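Local coordinates for negative regulator of ofd1 (PDB 3QTM), which is required for correct translation termination, directly inhibits ofd1 and stabilises the Sre1N transcription factor fragment for hypoxic gene expression, at residues 237-242 against 276-281; 267-272 against 303-308; 291-296 against 331-336; 321-326 against 339-344. One frame throughout, in Å; residues are numbered along the deposited sequence.

Contact 1. Residues 237-242 against 276-281; sequences EAVLNN and VDTWNV
Val239 and Leu240 carry this contact, and both meet Thr278 on the facing helix. Val239 comes first along 237-242. Its CG1 lies 4.1 Å from Thr278 OG1, and the two side chains cross at about a right angle. Val239 also touches Trp218 of helix 213-220. Leu240 follows and has the closer approach. Thr278 CG2 sits 3.8 Å from Leu240 CB and equally near the backbone N of Leu240. That methyl stands anti to the Thr278 backbone N (chi1 -66° for OG1), which turns it across to the neighbour. The hydroxyl makes a weak hydrogen bond back to Asn274 O in its own helix. Further out, Leu240 CD1 approaches the backbone N of Trp279 at 4.3 Å. Leu240 also touches Ser275 and Ile282 of the facing helix, and Lys294 of helix 292-305. Asn242 turns elsewhere, its ND2 donating to Ala238 O at 2.8 Å and its OD1 pairing with Ser192 OG. The axes of the two segments run nearly antiparallel (162°), 9.3 Å apart at their closest. This is the packing of successive helices in a tetratricopeptide-type helical array.

Contact 2. Residues 267-272 against 303-308; sequences KASSWL and AQIVQD
Ile305 sends its CD1 methyl into a small patch made by Ala268, Ser269 and Leu272. The methyl is 3.8 Å from Ala268 CB. It is nearer still to Ser269 OG, at 3.4 Å. Leu272 reaches toward Ile305 tip to tip, with 4.2 Å between Leu272 CD1 and Ile305 CD1. CG1 of Ile305 lies between its backbone N and carbonyl carbon (chi1 67°), and the chain then extends so that CD1 leads the approach. Ile305 is the last residue of helix 292-305, and Val306 already leaves helical geometry. The contact thus joins the end of that helix to the first half of helix 262-285, the helix before it. Tyr250 of helix 229-254 also touches Ala268. No hydrogen bond links the two segments. Ser269 OG bonds to Ile265 O in its own helix, so this hydroxyl can border a methyl group without losing its polar partner. The attraction across the contact is therefore mainly dispersion and the burial of apolar carbon.

Contact 3. Residues 291-296 against 331-336; sequences RLLKLA and VELSPD
Leu293 fits its forked end against two side chains, Val331 and Leu333. Each branch has its own partner. Leu293 CD2 lies 3.9 Å from Leu333 CD2, and Leu293 CD1 lies 4.1 Å from Val331 CG1. Leu293 and Val331 run alongside each other but point opposite ways, while Leu333 lies slantwise across Leu293. CG of Leu293 stands anti to its carbonyl carbon (chi1 -57°), and from there the fork reaches across to the extended segment. That segment leads into helix 335-343. The close part ends with these three residues. Leu333 also touches Ile323 and Gln327 of helix 309-328, and Val331 touches Pro289 and Glu290. Ile323 and Pro289 extend the apolar patch beyond the two segments.

The other side is loose. Glu332 points away from helix 292-305 and is exposed. Ser334 is the N-cap of the last helix. Its OG accepts a weak hydrogen bond from Tyr337 N, so its polar end serves the helix start. The nearest backbones, at Leu293 and Leu333, are still 9.0 Å apart between CA atoms. Side-chain carbons bridge that gap, with no hydrogen bond or salt bridge between the segments. The extended linker is held to the helix by apolar attraction alone across this pair of segments.

Contact 4. Residues 321-326 against 339-344; sequences NAIKEA and EFVEAY
The last helix of the chain, 335-343, lies beside helix 309-328 and meets it through Phe340 and Val341, which both meet Ile323. The two branches of Ile323 divide the work. CG2 takes Val341, at 3.4 Å from Val341 CG1. This is tighter than a usual carbon-carbon contact. Ile323 CB is 3.8 Å from the same Val341 methyl. The longer branch takes the aromatic ring. Ile323 CD1 lies 3.6 Å from Phe340 CD1 and 4.1 Å from Phe340 CE1, so the methyl comes at the ring obliquely, nearest to CD1. CG1 of Ile323 is anti to the carbonyl carbon (chi1 -61°) and CG2 is anti to the backbone N, and this splits the two branches between the two partners.

In the all-helical fold of this tetratricopeptide-type protein, only a short linker separates these two helices, so they are near neighbours in sequence as well as in space. Ile323 also touches Ala296 of helix 292-305, and Phe340 touches Met300 of that helix. The three helices thus share one apolar seam. Phe340 also touches Ala319 of helix 309-328. No hydrogen bond passes between 321-326 and 339-344. Toward the C-terminus, Tyr344 leans its side chain on Leu316, Lys317 and Cys320, one to two turns before Ile323 on helix 309-328.

Overall arrangement
All four contacts lie in the C-terminal helical array and on the same side of the chain's centre. Contacts 1 and 2 share helix 262-285, where their segments follow closely in sequence but do not otherwise touch; their centres are about 17 Å apart. Contact 1 touches contact 3. Glu237 OE2 forms a salt bridge with Arg291 NH1 at 3.1 Å, and Trp279 NE1 probably donates to Arg291 O at 3.0 Å. Contacts 3 and 4 are the closest pair, with centres about 8 Å apart. Val331 N probably bonds to Ala326 O at 3.1 Å, and Leu292 CD1 packs on Glu325 CD. Contact 2 touches neither contact 3 nor contact 4, although it shares helix 292-305 with contact 3.

Contact 1. Residues 237-242 against 276-281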
loop_
_atom_site.group_PDB
_atom_site.type_symbol
_atom_site.label_atom_id
_atom_site.label_comp_id
_atom_site.label_asym_id
_atom_site.label_seq_id
_atom_site.Cartn_x
_atom_site.Cartn_y
_atom_site.Cartn_z
ATOM N N GLU A 237 2.647 -8.512 -5.754
ATOM C CA GLU A 237 1.383 -8.998 -5.193
ATOM C C GLU A 237 0.358 -7.873 -5.013
ATOM O O GLU A 237 -0.843 -8.070 -5.252
ATOM C CB GLU A 237 1.606 -9.709 -3.855
ATOM C CG GLU A 237 2.445 -10.977 -3.939
ATOM C CD GLU A 237 1.615 -12.211 -4.232
ATOM O OE1 GLU A 237 0.584 -12.084 -4.929
ATOM O OE2 GLU A 237 1.987 -13.311 -3.759
ATOM N N ALA A 238 0.820 -6.700 -4.579
ATOM C CA ALA A 238 -0.084 -5.562 -4.412
ATOM C C ALA A 238 -0.545 -5.056 -5.783
ATOM O O ALA A 238 -1.687 -4.630 -5.956
ATOM C CB ALA A 238 0.586 -4.436 -3.622
ATOM N N VAL A 239 0.350 -5.087 -6.761
ATOM C CA VAL A 239 -0.039 -4.725 -8.122
ATOM C C VAL A 239 -1.038 -5.742 -8.697
ATOM O O VAL A 239 -2.069 -5.364 -9.237
ATOM C CB VAL A 239 1.173 -4.586 -9.039
ATOM C CG1 VAL A 239 0.724 -4.393 -10.487
ATOM C CG2 VAL A 239 2.045 -3.431 -8.563
ATOM N N LEU A 240 -0.742 -7.030 -8.559
ATOM C CA LEU A 240 -1.681 -8.052 -9.001
ATOM C C LEU A 240 -3.076 -7.832 -8.385
ATOM O O LEU A 240 -4.093 -7.902 -9.086
ATOM C CB LEU A 240 -1.158 -9.451 -8.669
ATOM C CG LEU A 240 -2.098 -10.612 -9.008
ATOM C CD1 LEU A 240 -2.434 -10.609 -10.490
ATOM C CD2 LEU A 240 -1.475 -11.934 -8.605
ATOM N N ASN A 241 -3.117 -7.546 -7.085
ATOM C CA ASN A 241 -4.376 -7.247 -6.400
ATOM C C ASN A 241 -5.142 -6.051 -6.975
ATOM O O ASN A 241 -6.363 -6.100 -7.142
ATOM C CB ASN A 241 -4.136 -7.011 -4.911
ATOM C CG ASN A 241 -5.412 -6.641 -4.175
ATOM O OD1 ASN A 241 -6.347 -7.438 -4.107
ATOM N ND2 ASN A 241 -5.461 -5.427 -3.626
ATOM N N ASN A 242 -4.439 -4.963 -7.259
ATOM C CA ASN A 242 -5.099 -3.813 -7.871
ATOM C C ASN A 242 -5.651 -4.133 -9.271
ATOM O O ASN A 242 -6.774 -3.744 -9.599
ATOM C CB ASN A 242 -4.187 -2.584 -7.875
ATOM C CG ASN A 242 -4.071 -1.932 -6.478
ATOM O OD1 ASN A 242 -4.963 -1.203 -6.039
ATOM N ND2 ASN A 242 -2.962 -2.196 -5.788
ATOM N N VAL A 276 -2.592 -11.396 -15.665
ATOM C CA VAL A 276 -1.828 -12.549 -16.134
ATOM C C VAL A 276 -0.356 -12.204 -16.247
ATOM O O VAL A 276 0.511 -12.979 -15.831
ATOM C CB VAL A 276 -2.340 -13.070 -17.494
ATOM C CG1 VAL A 276 -1.418 -14.176 -18.020
ATOM C CG2 VAL A 276 -3.763 -13.580 -17.353
ATOM N N ASP A 277 -0.074 -11.030 -16.808
ATOM C CA ASP A 277 1.306 -10.605 -17.011
ATOM C C ASP A 277 2.027 -10.519 -15.674
ATOM O O ASP A 277 3.142 -11.023 -15.521
ATOM C CB ASP A 277 1.350 -9.261 -17.733
ATOM C CG ASP A 277 0.770 -9.337 -19.147
ATOM O OD1 ASP A 277 0.760 -10.445 -19.728
ATOM O OD2 ASP A 277 0.327 -8.294 -19.679
ATOM N N THR A 278 1.364 -9.891 -14.708
ATOM C CA THR A 278 1.928 -9.694 -13.383
ATOM C C THR A 278 2.034 -11.012 -12.608
ATOM O O THR A 278 3.021 -11.242 -11.912
ATOM C CB THR A 278 1.139 -8.621 -12.586
ATOM O OG1 THR A 278 1.299 -7.343 -13.224
ATOM C CG2 THR A 278 1.625 -8.535 -11.120
ATOM N N TRP A 279 1.037 -11.880 -12.742
ATOM C CA TRP A 279 1.142 -13.222 -12.149
ATOM C C TRP A 279 2.392 -13.954 -12.656
ATOM O O TRP A 279 3.077 -14.622 -11.890
ATOM C CB TRP A 279 -0.109 -14.071 -12.408
ATOM C CG TRP A 279 0.013 -15.449 -11.804
ATOM C CD1 TRP A 279 -0.390 -15.842 -10.557
ATOM C CD2 TRP A 279 0.613 -16.601 -12.412
ATOM N NE1 TRP A 279 -0.089 -17.173 -10.357
ATOM C CE2 TRP A 279 0.530 -17.659 -11.481
ATOM C CE3 TRP A 279 1.207 -16.843 -13.655
ATOM C CZ2 TRP A 279 1.017 -18.935 -11.759
ATOM C CZ3 TRP A 279 1.690 -18.108 -13.926
ATOM C CH2 TRP A 279 1.587 -19.142 -12.983
ATOM N N ASN A 280 2.685 -13.815 -13.947
ATOM C CA ASN A 280 3.884 -14.422 -14.528
ATOM C C ASN A 280 5.183 -13.888 -13.922
ATOM O O ASN A 280 6.132 -14.644 -13.700
ATOM C CB ASN A 280 3.902 -14.287 -16.065
ATOM C CG ASN A 280 3.140 -15.410 -16.754
ATOM O OD1 ASN A 280 2.210 -15.165 -17.520
ATOM N ND2 ASN A 280 3.517 -16.651 -16.460
ATOM N N VAL A 281 5.230 -12.584 -13.662
ATOM C CA VAL A 281 6.387 -12.005 -12.995
ATOM C C VAL A 281 6.527 -12.632 -11.602
ATOM O O VAL A 281 7.616 -13.008 -11.191
ATOM C CB VAL A 281 6.250 -10.481 -12.859
ATOM C CG1 VAL A 281 7.294 -9.935 -11.885
ATOM C CG2 VAL A 281 6.341 -9.793 -14.250
#

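Contact 2. Residues 267-272 against 303-308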
loop_
_atom_site.group_PDB
_atom_site.type_symbol
_atom_site.label_atom_id
_atom_site.label_comp_id
_atom_site.label_asym_id
_atom_site.label_seq_id
_atom_site.Cartn_x
_atom_site.Cartn_y
_atom_site.Cartn_z
ATOM N N LYS A 267 -12.740 -3.750 -21.379
ATOM C CA LYS A 267 -11.965 -3.159 -20.297
ATOM C C LYS A 267 -11.642 -4.193 -19.224
ATOM O O LYS A 267 -10.519 -4.246 -18.732
ATOM C CB LYS A 267 -12.692 -1.957 -19.695
ATOM C CG LYS A 267 -12.671 -0.735 -20.593
ATOM C CD LYS A 267 -13.651 0.333 -20.132
ATOM C CE LYS A 267 -13.464 1.624 -20.927
ATOM N NZ LYS A 267 -14.482 2.655 -20.577
ATOM N N ALA A 268 -12.623 -5.016 -18.871
ATOM C CA ALA A 268 -12.411 -6.071 -17.888
ATOM C C ALA A 268 -11.326 -7.021 -18.373
ATOM O O ALA A 268 -10.495 -7.467 -17.591
ATOM C CB ALA A 268 -13.698 -6.832 -17.629
ATOM N N SER A 269 -11.333 -7.309 -19.673
ATOM C CA SER A 269 -10.374 -8.237 -20.262
ATOM C C SER A 269 -8.956 -7.684 -20.283
ATOM O O SER A 269 -7.993 -8.434 -20.133
ATOM C CB SER A 269 -10.802 -8.629 -21.680
ATOM O OG SER A 269 -12.060 -9.281 -21.656
ATOM N N SER A 270 -8.820 -6.379 -20.483
ATOM C CA SER A 270 -7.501 -5.764 -20.418
ATOM C C SER A 270 -6.908 -5.918 -19.026
ATOM O O SER A 270 -5.718 -6.204 -18.864
ATOM C CB SER A 270 -7.563 -4.285 -20.780
ATOM O OG SER A 270 -7.024 -4.072 -22.062
ATOM N N TRP A 271 -7.741 -5.715 -18.016
ATOM C CA TRP A 271 -7.251 -5.802 -16.650
ATOM C C TRP A 271 -6.923 -7.241 -16.269
ATOM O O TRP A 271 -5.931 -7.496 -15.586
ATOM C CB TRP A 271 -8.231 -5.147 -15.677
ATOM C CG TRP A 271 -8.219 -3.672 -15.830
ATOM C CD1 TRP A 271 -9.242 -2.877 -16.262
ATOM C CD2 TRP A 271 -7.107 -2.805 -15.593
ATOM N NE1 TRP A 271 -8.837 -1.564 -16.298
ATOM C CE2 TRP A 271 -7.529 -1.493 -15.891
ATOM C CE3 TRP A 271 -5.791 -3.011 -15.151
ATOM C CZ2 TRP A 271 -6.687 -0.388 -15.751
ATOM C CZ3 TRP A 271 -4.956 -1.915 -15.022
ATOM C CH2 TRP A 271 -5.407 -0.620 -15.323
ATOM N N LEU A 272 -7.741 -8.180 -16.735
ATOM C CA LEU A 272 -7.488 -9.591 -16.468
ATOM C C LEU A 272 -6.180 -10.029 -17.115
ATOM O O LEU A 272 -5.383 -10.752 -16.504
ATOM C CB LEU A 272 -8.658 -10.456 -16.941
ATOM C CG LEU A 272 -9.923 -10.304 -16.092
ATOM C CD1 LEU A 272 -11.115 -11.054 -16.694
ATOM C CD2 LEU A 272 -9.660 -10.754 -14.664
ATOM N N ALA A 303 -12.581 -16.580 -19.343
ATOM C CA ALA A 303 -13.476 -17.476 -20.061
ATOM C C ALA A 303 -14.932 -17.086 -19.864
ATOM O O ALA A 303 -15.759 -17.238 -20.764
ATOM C CB ALA A 303 -13.254 -18.910 -19.613
ATOM N N GLN A 304 -15.243 -16.580 -18.679
ATOM C CA GLN A 304 -16.627 -16.294 -18.314
ATOM C C GLN A 304 -17.232 -15.149 -19.132
ATOM O O GLN A 304 -18.424 -15.150 -19.443
ATOM C CB GLN A 304 -16.715 -15.983 -16.818
ATOM C CG GLN A 304 -18.073 -15.487 -16.364
ATOM C CD GLN A 304 -18.074 -15.077 -14.903
ATOM O OE1 GLN A 304 -17.780 -15.889 -14.017
ATOM N NE2 GLN A 304 -18.403 -13.809 -14.642
ATOM N N ILE A 305 -16.403 -14.182 -19.499
ATOM C CA ILE A 305 -16.907 -12.945 -20.088
ATOM C C ILE A 305 -16.594 -12.793 -21.572
ATOM O O ILE A 305 -17.211 -11.979 -22.262
ATOM C CB ILE A 305 -16.350 -11.708 -19.338
ATOM C CG1 ILE A 305 -14.837 -11.587 -19.541
ATOM C CG2 ILE A 305 -16.692 -11.793 -17.861
ATOM C CD1 ILE A 305 -14.301 -10.213 -19.259
ATOM N N VAL A 306 -15.627 -13.562 -22.062
ATOM C CA VAL A 306 -15.181 -13.404 -23.443
ATOM C C VAL A 306 -16.331 -13.740 -24.404
ATOM O O VAL A 306 -17.111 -14.657 -24.154
ATOM C CB VAL A 306 -13.929 -14.254 -23.736
ATOM C CG1 VAL A 306 -14.301 -15.716 -23.907
ATOM C CG2 VAL A 306 -13.186 -13.716 -24.961
ATOM N N GLN A 307 -16.447 -12.978 -25.486
ATOM C CA GLN A 307 -17.588 -13.110 -26.397
ATOM C C GLN A 307 -17.305 -14.050 -27.566
ATOM O O GLN A 307 -18.128 -14.216 -28.461
ATOM C CB GLN A 307 -17.982 -11.739 -26.938
ATOM C CG GLN A 307 -18.536 -10.785 -25.906
ATOM C CD GLN A 307 -18.749 -9.402 -26.481
ATOM O OE1 GLN A 307 -17.796 -8.738 -26.904
ATOM N NE2 GLN A 307 -20.005 -8.956 -26.509
ATOM N N ASP A 308 -16.135 -14.666 -27.544
ATOM C CA ASP A 308 -15.667 -15.464 -28.658
ATOM C C ASP A 308 -15.339 -16.876 -28.182
ATOM O O ASP A 308 -14.479 -17.072 -27.314
ATOM C CB ASP A 308 -14.444 -14.778 -29.265
ATOM C CG ASP A 308 -13.431 -15.751 -29.805
ATOM O OD1 ASP A 308 -13.834 -16.785 -30.377
ATOM O OD2 ASP A 308 -12.223 -15.472 -29.672
#

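Contact 3. Residues 291-296 against 331-336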
loop_
_atom_site.group_PDB
_atom_site.type_symbol
_atom_site.label_atom_id
_atom_site.label_comp_id
_atom_site.label_asym_id
_atom_site.label_seq_id
_atom_site.Cartn_x
_atom_site.Cartn_y
_atom_site.Cartn_z
ATOM N N ARG A 291 0.598 -21.450 -6.740
ATOM C CA ARG A 291 0.319 -20.219 -7.468
ATOM C C ARG A 291 -0.493 -20.482 -8.739
ATOM O O ARG A 291 -1.268 -19.630 -9.179
ATOM C CB ARG A 291 1.620 -19.487 -7.795
ATOM C CG ARG A 291 2.330 -18.926 -6.553
ATOM C CD ARG A 291 3.419 -17.932 -6.944
ATOM N NE ARG A 291 4.151 -17.444 -5.782
ATOM C CZ ARG A 291 3.680 -16.546 -4.918
ATOM N NH1 ARG A 291 2.459 -16.033 -5.073
ATOM N NH2 ARG A 291 4.434 -16.166 -3.892
ATOM N N LEU A 292 -0.331 -21.672 -9.314
ATOM C CA LEU A 292 -1.036 -22.016 -10.553
ATOM C C LEU A 292 -2.556 -21.892 -10.402
ATOM O O LEU A 292 -3.251 -21.586 -11.365
ATOM C CB LEU A 292 -0.621 -23.405 -11.050
ATOM C CG LEU A 292 0.829 -23.475 -11.548
ATOM C CD1 LEU A 292 1.377 -24.885 -11.493
ATOM C CD2 LEU A 292 0.960 -22.884 -12.953
ATOM N N LEU A 293 -3.066 -22.092 -9.190
ATOM C CA LEU A 293 -4.500 -21.910 -8.954
ATOM C C LEU A 293 -4.943 -20.455 -9.138
ATOM O O LEU A 293 -6.048 -20.204 -9.587
ATOM C CB LEU A 293 -4.900 -22.405 -7.566
ATOM C CG LEU A 293 -4.568 -23.870 -7.277
ATOM C CD1 LEU A 293 -5.041 -24.250 -5.865
ATOM C CD2 LEU A 293 -5.181 -24.786 -8.349
ATOM N N LYS A 294 -4.083 -19.503 -8.781
ATOM C CA LYS A 294 -4.370 -18.089 -9.018
ATOM C C LYS A 294 -4.439 -17.783 -10.516
ATOM O O LYS A 294 -5.300 -17.027 -10.973
ATOM C CB LYS A 294 -3.322 -17.198 -8.346
ATOM C CG LYS A 294 -3.521 -15.710 -8.609
ATOM C CD LYS A 294 -4.952 -15.293 -8.296
ATOM C CE LYS A 294 -5.111 -13.783 -8.275
ATOM N NZ LYS A 294 -4.316 -13.191 -7.171
ATOM N N LEU A 295 -3.529 -18.378 -11.279
ATOM C CA LEU A 295 -3.572 -18.261 -12.735
ATOM C C LEU A 295 -4.886 -18.839 -13.255
ATOM O O LEU A 295 -5.582 -18.219 -14.061
ATOM C CB LEU A 295 -2.375 -18.984 -13.371
ATOM C CG LEU A 295 -2.425 -19.172 -14.894
ATOM C CD1 LEU A 295 -2.618 -17.832 -15.621
ATOM C CD2 LEU A 295 -1.183 -19.896 -15.409
ATOM N N ALA A 296 -5.228 -20.027 -12.769
ATOM C CA ALA A 296 -6.467 -20.684 -13.151
ATOM C C ALA A 296 -7.694 -19.789 -12.941
ATOM O O ALA A 296 -8.559 -19.701 -13.816
ATOM C CB ALA A 296 -6.620 -22.004 -12.392
ATOM N N VAL A 331 -0.227 -30.127 -4.790
ATOM C CA VAL A 331 -1.149 -29.140 -4.248
ATOM C C VAL A 331 -2.537 -29.748 -4.064
ATOM O O VAL A 331 -3.073 -30.377 -4.973
ATOM C CB VAL A 331 -1.254 -27.892 -5.163
ATOM C CG1 VAL A 331 -2.168 -26.862 -4.533
ATOM C CG2 VAL A 331 0.127 -27.296 -5.418
ATOM N N GLU A 332 -3.120 -29.549 -2.887
ATOM C CA GLU A 332 -4.460 -30.050 -2.611
ATOM C C GLU A 332 -5.510 -29.234 -3.352
ATOM O O GLU A 332 -5.520 -28.008 -3.272
ATOM C CB GLU A 332 -4.764 -30.000 -1.113
ATOM C CG GLU A 332 -6.258 -29.962 -0.835
ATOM C CD GLU A 332 -6.623 -30.309 0.598
ATOM O OE1 GLU A 332 -5.711 -30.634 1.395
ATOM O OE2 GLU A 332 -7.834 -30.255 0.920
ATOM N N LEU A 333 -6.400 -29.916 -4.060
ATOM C CA LEU A 333 -7.477 -29.240 -4.769
ATOM C C LEU A 333 -8.764 -29.210 -3.951
ATOM O O LEU A 333 -9.169 -30.218 -3.382
ATOM C CB LEU A 333 -7.748 -29.911 -6.120
ATOM C CG LEU A 333 -6.616 -29.880 -7.141
ATOM C CD1 LEU A 333 -7.094 -30.414 -8.477
ATOM C CD2 LEU A 333 -6.071 -28.468 -7.287
ATOM N N SER A 334 -9.403 -28.046 -3.903
ATOM C CA SER A 334 -10.753 -27.936 -3.375
ATOM C C SER A 334 -11.727 -28.635 -4.323
ATOM O O SER A 334 -11.441 -28.787 -5.512
ATOM C CB SER A 334 -11.147 -26.467 -3.240
ATOM O OG SER A 334 -11.437 -25.909 -4.513
ATOM N N PRO A 335 -12.887 -29.059 -3.800
ATOM C CA PRO A 335 -13.923 -29.690 -4.625
ATOM C C PRO A 335 -14.241 -28.837 -5.851
ATOM O O PRO A 335 -14.526 -29.373 -6.921
ATOM C CB PRO A 335 -15.136 -29.738 -3.689
ATOM C CG PRO A 335 -14.555 -29.766 -2.329
ATOM C CD PRO A 335 -13.295 -28.945 -2.390
ATOM N N ASP A 336 -14.188 -27.521 -5.683
ATOM C CA ASP A 336 -14.437 -26.591 -6.776
ATOM C C ASP A 336 -13.494 -26.850 -7.938
ATOM O O ASP A 336 -13.931 -27.051 -9.075
ATOM C CB ASP A 336 -14.282 -25.145 -6.296
ATOM C CG ASP A 336 -15.534 -24.621 -5.612
ATOM O OD1 ASP A 336 -16.530 -25.374 -5.525
ATOM O OD2 ASP A 336 -15.523 -23.453 -5.163
#

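Contact 4. Residues 321-326 against 339-344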
loop_
_atom_site.group_PDB
_atom_site.type_symbol
_atom_site.label_atom_id
_atom_site.label_comp_id
_atom_site.label_asym_id
_atom_site.label_seq_id
_atom_site.Cartn_x
_atom_site.Cartn_y
_atom_site.Cartn_z
ATOM N N ASN A 321 -5.142 -26.999 -17.384
ATOM C CA ASN A 321 -3.744 -27.398 -17.336
ATOM C C ASN A 321 -3.092 -26.908 -16.049
ATOM O O ASN A 321 -2.328 -27.631 -15.413
ATOM C CB ASN A 321 -2.976 -26.831 -18.536
ATOM C CG ASN A 321 -3.295 -27.547 -19.835
ATOM O OD1 ASN A 321 -3.905 -28.617 -19.841
ATOM N ND2 ASN A 321 -2.871 -26.957 -20.950
ATOM N N ALA A 322 -3.391 -25.664 -15.683
ATOM C CA ALA A 322 -2.819 -25.054 -14.492
ATOM C C ALA A 322 -3.222 -25.866 -13.267
ATOM O O ALA A 322 -2.373 -26.250 -12.464
ATOM C CB ALA A 322 -3.276 -23.609 -14.359
ATOM N N ILE A 323 -4.519 -26.132 -13.146
ATOM C CA ILE A 323 -5.062 -26.911 -12.040
ATOM C C ILE A 323 -4.488 -28.333 -11.989
ATOM O O ILE A 323 -4.070 -28.806 -10.932
ATOM C CB ILE A 323 -6.594 -26.987 -12.130
ATOM C CG1 ILE A 323 -7.196 -25.586 -12.039
ATOM C CG2 ILE A 323 -7.162 -27.903 -11.034
ATOM C CD1 ILE A 323 -8.708 -25.561 -12.190
ATOM N N LYS A 324 -4.460 -29.007 -13.134
ATOM C CA LYS A 324 -3.887 -30.351 -13.207
ATOM C C LYS A 324 -2.409 -30.371 -12.831
ATOM O O LYS A 324 -1.945 -31.285 -12.139
ATOM C CB LYS A 324 -4.067 -30.960 -14.603
ATOM C CG LYS A 324 -5.087 -32.097 -14.677
ATOM C CD LYS A 324 -4.878 -32.984 -15.921
ATOM C CE LYS A 324 -5.786 -32.595 -17.103
ATOM N NZ LYS A 324 -5.325 -31.401 -17.891
ATOM N N GLU A 325 -1.661 -29.377 -13.301
ATOM C CA GLU A 325 -0.246 -29.296 -12.958
ATOM C C GLU A 325 -0.028 -29.005 -11.466
ATOM O O GLU A 325 0.905 -29.520 -10.853
ATOM C CB GLU A 325 0.447 -28.233 -13.799
ATOM C CG GLU A 325 1.921 -28.109 -13.483
ATOM C CD GLU A 325 2.562 -26.891 -14.130
ATOM O OE1 GLU A 325 1.895 -26.236 -14.965
ATOM O OE2 GLU A 325 3.732 -26.589 -13.798
ATOM N N ALA A 326 -0.884 -28.163 -10.892
ATOM C CA ALA A 326 -0.826 -27.886 -9.465
ATOM C C ALA A 326 -1.010 -29.186 -8.680
ATOM O O ALA A 326 -0.197 -29.522 -7.823
ATOM C CB ALA A 326 -1.904 -26.891 -9.080
ATOM N N GLU A 339 -13.994 -30.453 -9.446
ATOM C CA GLU A 339 -15.103 -30.635 -10.379
ATOM C C GLU A 339 -14.876 -29.909 -11.704
ATOM O O GLU A 339 -15.319 -30.379 -12.754
ATOM C CB GLU A 339 -16.431 -30.197 -9.754
ATOM C CG GLU A 339 -16.555 -28.702 -9.511
ATOM C CD GLU A 339 -17.728 -28.358 -8.603
ATOM O OE1 GLU A 339 -18.746 -29.085 -8.640
ATOM O OE2 GLU A 339 -17.628 -27.364 -7.848
ATOM N N PHE A 340 -14.188 -28.769 -11.657
ATOM C CA PHE A 340 -13.901 -28.030 -12.880
ATOM C C PHE A 340 -13.116 -28.878 -13.866
ATOM O O PHE A 340 -13.352 -28.809 -15.072
ATOM C CB PHE A 340 -13.127 -26.740 -12.601
ATOM C CG PHE A 340 -12.661 -26.047 -13.849
ATOM C CD1 PHE A 340 -11.432 -26.353 -14.412
ATOM C CD2 PHE A 340 -13.465 -25.106 -14.480
ATOM C CE1 PHE A 340 -11.002 -25.725 -15.579
ATOM C CE2 PHE A 340 -13.042 -24.470 -15.644
ATOM C CZ PHE A 340 -11.810 -24.779 -16.195
ATOM N N VAL A 341 -12.177 -29.670 -13.361
ATOM C CA VAL A 341 -11.340 -30.484 -14.239
ATOM C C VAL A 341 -12.043 -31.773 -14.663
ATOM O O VAL A 341 -11.773 -32.308 -15.739
ATOM C CB VAL A 341 -9.968 -30.808 -13.610
ATOM C CG1 VAL A 341 -9.286 -29.532 -13.135
ATOM C CG2 VAL A 341 -10.122 -31.803 -12.467
ATOM N N GLU A 342 -12.945 -32.266 -13.818
ATOM C CA GLU A 342 -13.779 -33.407 -14.184
ATOM C C GLU A 342 -14.737 -32.977 -15.293
ATOM O O GLU A 342 -14.781 -33.579 -16.367
ATOM C CB GLU A 342 -14.571 -33.931 -12.977
ATOM C CG GLU A 342 -13.747 -34.236 -11.722
ATOM C CD GLU A 342 -12.847 -35.462 -11.853
ATOM O OE1 GLU A 342 -12.775 -36.251 -10.881
ATOM O OE2 GLU A 342 -12.206 -35.637 -12.915
ATOM N N ALA A 343 -15.491 -31.915 -15.026
ATOM C CA ALA A 343 -16.467 -31.402 -15.982
ATOM C C ALA A 343 -15.832 -31.014 -17.320
ATOM O O ALA A 343 -16.518 -30.945 -18.338
ATOM C CB ALA A 343 -17.228 -30.218 -15.384
ATOM N N TYR A 344 -14.528 -30.764 -17.321
ATOM C CA TYR A 344 -13.852 -30.353 -18.546
ATOM C C TYR A 344 -13.597 -31.539 -19.473
ATOM O O TYR A 344 -14.098 -31.573 -20.599
ATOM C CB TYR A 344 -12.544 -29.616 -18.239
ATOM C CG TYR A 344 -11.859 -29.086 -19.479
ATOM C CD1 TYR A 344 -12.220 -27.861 -20.026
ATOM C CD2 TYR A 344 -10.864 -29.820 -20.113
ATOM C CE1 TYR A 344 -11.603 -27.377 -21.167
ATOM C CE2 TYR A 344 -10.239 -29.347 -21.256
ATOM C CZ TYR A 344 -10.610 -28.124 -21.778
ATOM O OH TYR A 344 -9.993 -27.655 -22.917
#